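Local coordinates for glutaredoxin related protein (PDB 4MNN) that probably acts as an atypical protein disulfide oxidoreductase, exchanging thiols and disulfides through a thioredoxin-type CxxC pair, at residues Arg100-Cys114 with Tyr148-Asp160. Residues are numbered along the deposited sequence; the frame is centred on the assembly and turned at random.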
loop_
_atom_site.group_PDB
_atom_site.type_symbol
_atom_site.label_atom_id
_atom_site.label_comp_id
_atom_site.label_asym_id
_atom_site.label_seq_id
_atom_site.Cartn_x
_atom_site.Cartn_y
_atom_site.Cartn_z
ATOM N N ARG A 100 -17.197 1.696 2.750
ATOM C CA ARG A 100 -16.858 2.402 3.983
ATOM C C ARG A 100 -16.130 1.475 4.953
ATOM O O ARG A 100 -16.352 0.254 4.962
ATOM C CB ARG A 100 -18.118 2.927 4.665
ATOM C CG ARG A 100 -18.714 4.175 4.009
ATOM C CD ARG A 100 -19.794 4.788 4.884
ATOM N NE ARG A 100 -20.129 6.160 4.480
ATOM C CZ ARG A 100 -19.514 7.251 4.928
ATOM N NH1 ARG A 100 -19.897 8.450 4.505
ATOM N NH2 ARG A 100 -18.527 7.153 5.814
ATOM N N GLY A 101 -15.251 2.064 5.751
ATOM C CA GLY A 101 -14.570 1.284 6.760
ATOM C C GLY A 101 -13.251 0.622 6.444
ATOM O O GLY A 101 -12.576 0.901 5.461
ATOM N N SER A 102 -12.903 -0.307 7.305
ATOM C CA SER A 102 -11.636 -1.006 7.179
ATOM C C SER A 102 -11.607 -1.954 5.992
ATOM O O SER A 102 -12.569 -2.673 5.731
ATOM C CB SER A 102 -11.381 -1.803 8.456
ATOM O OG SER A 102 -10.247 -2.649 8.324
ATOM N N VAL A 103 -10.491 -1.922 5.278
ATOM C CA VAL A 103 -10.254 -2.831 4.167
ATOM C C VAL A 103 -8.821 -3.309 4.403
ATOM O O VAL A 103 -7.886 -2.500 4.398
ATOM C CB VAL A 103 -10.332 -2.123 2.774
ATOM C CG1 VAL A 103 -10.027 -3.153 1.637
ATOM C CG2 VAL A 103 -11.719 -1.522 2.579
ATOM N N LYS A 104 -8.641 -4.605 4.660
ATOM C CA LYS A 104 -7.311 -5.165 4.855
ATOM C C LYS A 104 -7.018 -6.181 3.786
ATOM O O LYS A 104 -7.798 -7.113 3.566
ATOM C CB LYS A 104 -7.181 -5.854 6.211
ATOM C CG LYS A 104 -7.362 -4.858 7.345
ATOM C CD LYS A 104 -7.349 -5.521 8.714
ATOM C CE LYS A 104 -7.460 -4.394 9.768
ATOM N NZ LYS A 104 -7.176 -4.874 11.115
ATOM N N LEU A 105 -5.875 -6.007 3.147
ATOM C CA LEU A 105 -5.444 -6.923 2.098
ATOM C C LEU A 105 -4.220 -7.682 2.594
ATOM O O LEU A 105 -3.259 -7.062 3.025
ATOM C CB LEU A 105 -5.052 -6.138 0.832
ATOM C CG LEU A 105 -4.364 -7.018 -0.231
ATOM C CD1 LEU A 105 -5.356 -8.051 -0.755
ATOM C CD2 LEU A 105 -3.835 -6.161 -1.420
ATOM N N PHE A 106 -4.278 -9.008 2.574
ATOM C CA PHE A 106 -3.141 -9.832 2.933
ATOM C C PHE A 106 -2.479 -10.319 1.660
ATOM O O PHE A 106 -3.152 -10.795 0.749
ATOM C CB PHE A 106 -3.594 -11.021 3.784
ATOM C CG PHE A 106 -4.078 -10.588 5.162
ATOM C CD1 PHE A 106 -3.206 -10.582 6.240
ATOM C CD2 PHE A 106 -5.353 -10.060 5.327
ATOM C CE1 PHE A 106 -3.590 -10.052 7.462
ATOM C CE2 PHE A 106 -5.759 -9.519 6.549
ATOM C CZ PHE A 106 -4.865 -9.520 7.615
ATOM N N VAL A 107 -1.153 -10.209 1.622
ATOM C CA VAL A 107 -0.367 -10.665 0.486
ATOM C C VAL A 107 0.900 -11.368 0.985
ATOM O O VAL A 107 1.165 -11.419 2.189
ATOM C CB VAL A 107 0.137 -9.448 -0.386
ATOM C CG1 VAL A 107 -1.041 -8.580 -0.853
ATOM C CG2 VAL A 107 1.140 -8.579 0.436
ATOM N N THR A 108 1.646 -11.940 0.039
ATOM C CA THR A 108 2.982 -12.491 0.296
ATOM C C THR A 108 3.751 -12.219 -0.999
ATOM O O THR A 108 3.142 -11.943 -2.030
ATOM C CB THR A 108 2.999 -14.019 0.583
ATOM O OG1 THR A 108 2.587 -14.746 -0.593
ATOM C CG2 THR A 108 2.061 -14.327 1.733
ATOM N N PRO A 109 5.097 -12.245 -0.958
ATOM C CA PRO A 109 5.923 -12.003 -2.148
ATOM C C PRO A 109 5.657 -13.046 -3.237
ATOM O O PRO A 109 5.499 -12.702 -4.409
ATOM C CB PRO A 109 7.349 -12.096 -1.602
ATOM C CG PRO A 109 7.212 -11.502 -0.246
ATOM C CD PRO A 109 5.913 -12.162 0.268
ATOM N N ASP A 110 5.591 -14.322 -2.848
ATOM C CA ASP A 110 5.341 -15.394 -3.817
ATOM C C ASP A 110 3.852 -15.424 -4.082
ATOM O O ASP A 110 3.145 -16.338 -3.635
ATOM C CB ASP A 110 5.785 -16.746 -3.246
ATOM C CG ASP A 110 5.711 -17.876 -4.272
ATOM O OD1 ASP A 110 5.792 -19.047 -3.847
ATOM O OD2 ASP A 110 5.578 -17.608 -5.500
ATOM N N CYS A 111 3.360 -14.421 -4.808
ATOM C CA CYS A 111 1.935 -14.367 -5.068
ATOM C C CYS A 111 1.647 -13.647 -6.374
ATOM O O CYS A 111 1.875 -12.448 -6.492
ATOM C CB CYS A 111 1.233 -13.663 -3.894
ATOM S SG CYS A 111 -0.554 -13.418 -4.106
ATOM N N THR A 112 1.123 -14.390 -7.339
ATOM C CA THR A 112 0.836 -13.825 -8.641
ATOM C C THR A 112 -0.281 -12.815 -8.667
ATOM O O THR A 112 -0.129 -11.766 -9.276
ATOM C CB THR A 112 0.523 -14.939 -9.673
ATOM O OG1 THR A 112 1.690 -15.746 -9.851
ATOM C CG2 THR A 112 0.124 -14.337 -11.012
ATOM N N LYS A 113 -1.402 -13.101 -8.005
ATOM C CA LYS A 113 -2.489 -12.151 -8.062
ATOM C C LYS A 113 -2.430 -11.032 -7.049
ATOM O O LYS A 113 -3.234 -10.129 -7.117
ATOM C CB LYS A 113 -3.859 -12.853 -7.942
ATOM C CG LYS A 113 -4.267 -13.676 -9.145
ATOM C CD LYS A 113 -5.665 -14.244 -9.001
ATOM C CE LYS A 113 -5.772 -15.182 -7.801
ATOM N NZ LYS A 113 -4.827 -16.348 -7.838
ATOM N N CYS A 114 -1.475 -11.048 -6.135
ATOM C CA CYS A 114 -1.466 -9.998 -5.121
ATOM C C CYS A 114 -1.187 -8.595 -5.650
ATOM O O CYS A 114 -1.859 -7.664 -5.265
ATOM C CB CYS A 114 -0.475 -10.327 -4.002
ATOM S SG CYS A 114 -0.958 -11.749 -2.936
ATOM N N TYR A 148 -7.170 -13.358 11.103
ATOM C CA TYR A 148 -8.201 -13.314 10.073
ATOM C C TYR A 148 -8.331 -14.613 9.280
ATOM O O TYR A 148 -9.030 -14.670 8.251
ATOM C CB TYR A 148 -7.980 -12.086 9.161
ATOM C CG TYR A 148 -8.140 -10.787 9.927
ATOM C CD1 TYR A 148 -7.023 -10.092 10.387
ATOM C CD2 TYR A 148 -9.405 -10.312 10.283
ATOM C CE1 TYR A 148 -7.154 -8.959 11.181
ATOM C CE2 TYR A 148 -9.550 -9.164 11.088
ATOM C CZ TYR A 148 -8.414 -8.501 11.526
ATOM O OH TYR A 148 -8.499 -7.358 12.315
ATOM N N ARG A 149 -7.691 -15.674 9.781
ATOM C CA ARG A 149 -7.799 -17.002 9.174
ATOM C C ARG A 149 -7.407 -17.075 7.702
ATOM O O ARG A 149 -8.005 -17.792 6.888
ATOM C CB ARG A 149 -9.235 -17.526 9.368
ATOM C CG ARG A 149 -9.679 -17.615 10.844
ATOM C CD ARG A 149 -11.039 -18.337 10.903
ATOM N NE ARG A 149 -11.479 -18.768 12.228
ATOM C CZ ARG A 149 -11.332 -18.084 13.362
ATOM N NH1 ARG A 149 -10.726 -16.895 13.374
ATOM N NH2 ARG A 149 -11.822 -18.584 14.496
ATOM N N VAL A 150 -6.355 -16.350 7.385
ATOM C CA VAL A 150 -5.833 -16.296 6.029
ATOM C C VAL A 150 -4.910 -17.484 5.744
ATOM O O VAL A 150 -4.027 -17.800 6.545
ATOM C CB VAL A 150 -5.064 -14.949 5.833
ATOM C CG1 VAL A 150 -4.429 -14.858 4.388
ATOM C CG2 VAL A 150 -6.041 -13.765 6.108
ATOM N N LEU A 151 -5.166 -18.176 4.636
ATOM C CA LEU A 151 -4.296 -19.260 4.180
ATOM C C LEU A 151 -3.765 -18.734 2.823
ATOM O O LEU A 151 -2.660 -18.149 2.738
ATOM C CB LEU A 151 -5.065 -20.599 4.030
ATOM C CG LEU A 151 -5.429 -21.294 5.348
ATOM C CD1 LEU A 151 -6.263 -22.539 5.063
ATOM C CD2 LEU A 151 -4.137 -21.674 6.091
ATOM N N SER A 152 -4.557 -18.853 1.773
ATOM C CA SER A 152 -4.085 -18.357 0.480
ATOM C C SER A 152 -4.229 -16.819 0.372
ATOM O O SER A 152 -5.053 -16.165 1.071
ATOM C CB SER A 152 -4.840 -19.038 -0.664
ATOM O OG SER A 152 -6.197 -18.601 -0.752
ATOM N N VAL A 153 -3.415 -16.249 -0.508
ATOM C CA VAL A 153 -3.461 -14.800 -0.766
ATOM C C VAL A 153 -3.577 -14.638 -2.291
ATOM O O VAL A 153 -3.291 -15.583 -3.034
ATOM C CB VAL A 153 -2.188 -14.104 -0.227
ATOM C CG1 VAL A 153 -2.191 -14.102 1.311
ATOM C CG2 VAL A 153 -0.882 -14.872 -0.720
ATOM N N PRO A 154 -4.063 -13.478 -2.775
ATOM C CA PRO A 154 -4.509 -12.344 -1.961
ATOM C C PRO A 154 -5.814 -12.665 -1.243
ATOM O O PRO A 154 -6.621 -13.480 -1.719
ATOM C CB PRO A 154 -4.724 -11.231 -2.994
ATOM C CG PRO A 154 -5.155 -12.006 -4.226
ATOM C CD PRO A 154 -4.159 -13.151 -4.216
ATOM N N LYS A 155 -6.033 -12.014 -0.098
ATOM C CA LYS A 155 -7.278 -12.208 0.643
ATOM C C LYS A 155 -7.659 -10.834 1.224
ATOM O O LYS A 155 -6.835 -10.200 1.865
ATOM C CB LYS A 155 -7.081 -13.223 1.786
ATOM C CG LYS A 155 -8.405 -13.501 2.556
ATOM C CD LYS A 155 -9.517 -14.041 1.616
ATOM C CE LYS A 155 -10.858 -14.219 2.363
ATOM N NZ LYS A 155 -12.016 -14.596 1.437
ATOM N N ILE A 156 -8.888 -10.374 0.973
ATOM C CA ILE A 156 -9.302 -9.067 1.482
ATOM C C ILE A 156 -10.295 -9.304 2.608
ATOM O O ILE A 156 -11.188 -10.162 2.497
ATOM C CB ILE A 156 -10.032 -8.216 0.402
ATOM C CG1 ILE A 156 -9.161 -8.077 -0.862
ATOM C CG2 ILE A 156 -10.345 -6.849 0.967
ATOM C CD1 ILE A 156 -9.944 -7.465 -2.099
ATOM N N ILE A 157 -10.102 -8.563 3.687
ATOM C CA ILE A 157 -10.980 -8.622 4.859
ATOM C C ILE A 157 -11.645 -7.253 4.970
ATOM O O ILE A 157 -10.972 -6.228 4.998
ATOM C CB ILE A 157 -10.167 -8.891 6.167
ATOM C CG1 ILE A 157 -9.394 -10.204 6.041
ATOM C CG2 ILE A 157 -11.133 -8.899 7.400
ATOM C CD1 ILE A 157 -10.259 -11.446 5.868
ATOM N N PHE A 158 -12.972 -7.232 4.984
ATOM C CA PHE A 158 -13.705 -5.981 5.132
ATOM C C PHE A 158 -14.322 -5.872 6.554
ATOM O O PHE A 158 -14.855 -6.855 7.067
ATOM C CB PHE A 158 -14.850 -5.913 4.111
ATOM C CG PHE A 158 -14.392 -6.001 2.674
ATOM C CD1 PHE A 158 -14.294 -7.230 2.033
ATOM C CD2 PHE A 158 -14.084 -4.854 1.971
ATOM C CE1 PHE A 158 -13.897 -7.317 0.695
ATOM C CE2 PHE A 158 -13.685 -4.910 0.636
ATOM C CZ PHE A 158 -13.590 -6.150 -0.013
ATOM N N ASN A 159 -14.231 -4.688 7.146
ATOM C CA ASN A 159 -14.775 -4.390 8.471
ATOM C C ASN A 159 -14.327 -5.387 9.525
ATOM O O ASN A 159 -15.076 -5.665 10.472
ATOM C CB ASN A 159 -16.311 -4.320 8.395
ATOM C CG ASN A 159 -16.783 -3.242 7.435
ATOM O OD1 ASN A 159 -16.473 -2.066 7.619
ATOM N ND2 ASN A 159 -17.509 -3.639 6.384
ATOM N N ASP A 160 -13.099 -5.887 9.376
ATOM C CA ASP A 160 -12.517 -6.893 10.294
ATOM C C ASP A 160 -13.368 -8.151 10.438
ATOM O O ASP A 160 -13.251 -8.886 11.424
ATOM C CB ASP A 160 -12.297 -6.290 11.691
ATOM C CG ASP A 160 -11.260 -5.200 11.692
ATOM O OD1 ASP A 160 -10.061 -5.513 11.715
ATOM O OD2 ASP A 160 -11.635 -4.010 11.643
HETATM O O HOH W 1 -18.745 -0.680 6.075
HETATM O O HOH W 2 -10.956 -5.243 7.634
HETATM O O HOH W 3 -14.905 -1.216 9.339
#
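Strands 101-107 and 155-158 run antiparallel, their axes 4.6 Å apart, with Lys104 and Ile157 exchanging both backbone hydrogen bonds and Phe106 and Lys155 doing the same at the next hydrogen-bonded pair, two residues along. On the face bearing Lys104, Phe106 and Ile157, Val150 CG2 sits over the Phe106 ring, 4.0 Å from its centroid, while Lys155 O lies at the ring's edge. Phe106 CZ meets Tyr148 CD1 at 3.6 Å, the two planes inclined by 42°. Extended beyond CG, Lys104 carries NZ to Asp160 OD1 at 3.0 Å, a salt bridge; the same oxygen accepts a very short bond from Tyr148 OH. A methionine in place of Lys104 would probably leave the Asp160 carboxylate without its countercharge. Strand 155-158 is an edge strand of the sheet of this thioredoxin fold, and the cis-Pro154 before it faces the Cys111-Cys114 disulfide, the cis-proline and CxxC pairing characteristic of thioredoxin-type redox sites. Pro154 CD touches both sulfurs, 3.6 Å from Cys111 SG and 3.7 Å from Cys114 SG, and Val153 CG2 packs against Cys111 SG. On the opposite face Leu105 CD1 meets Ile156 CG1, and Val103 CG1 lies alongside Ile156 CG2. At the end of the pairing away from the disulfide, one water bonds to Ser102 OG, Ile157 O and Asp160 N.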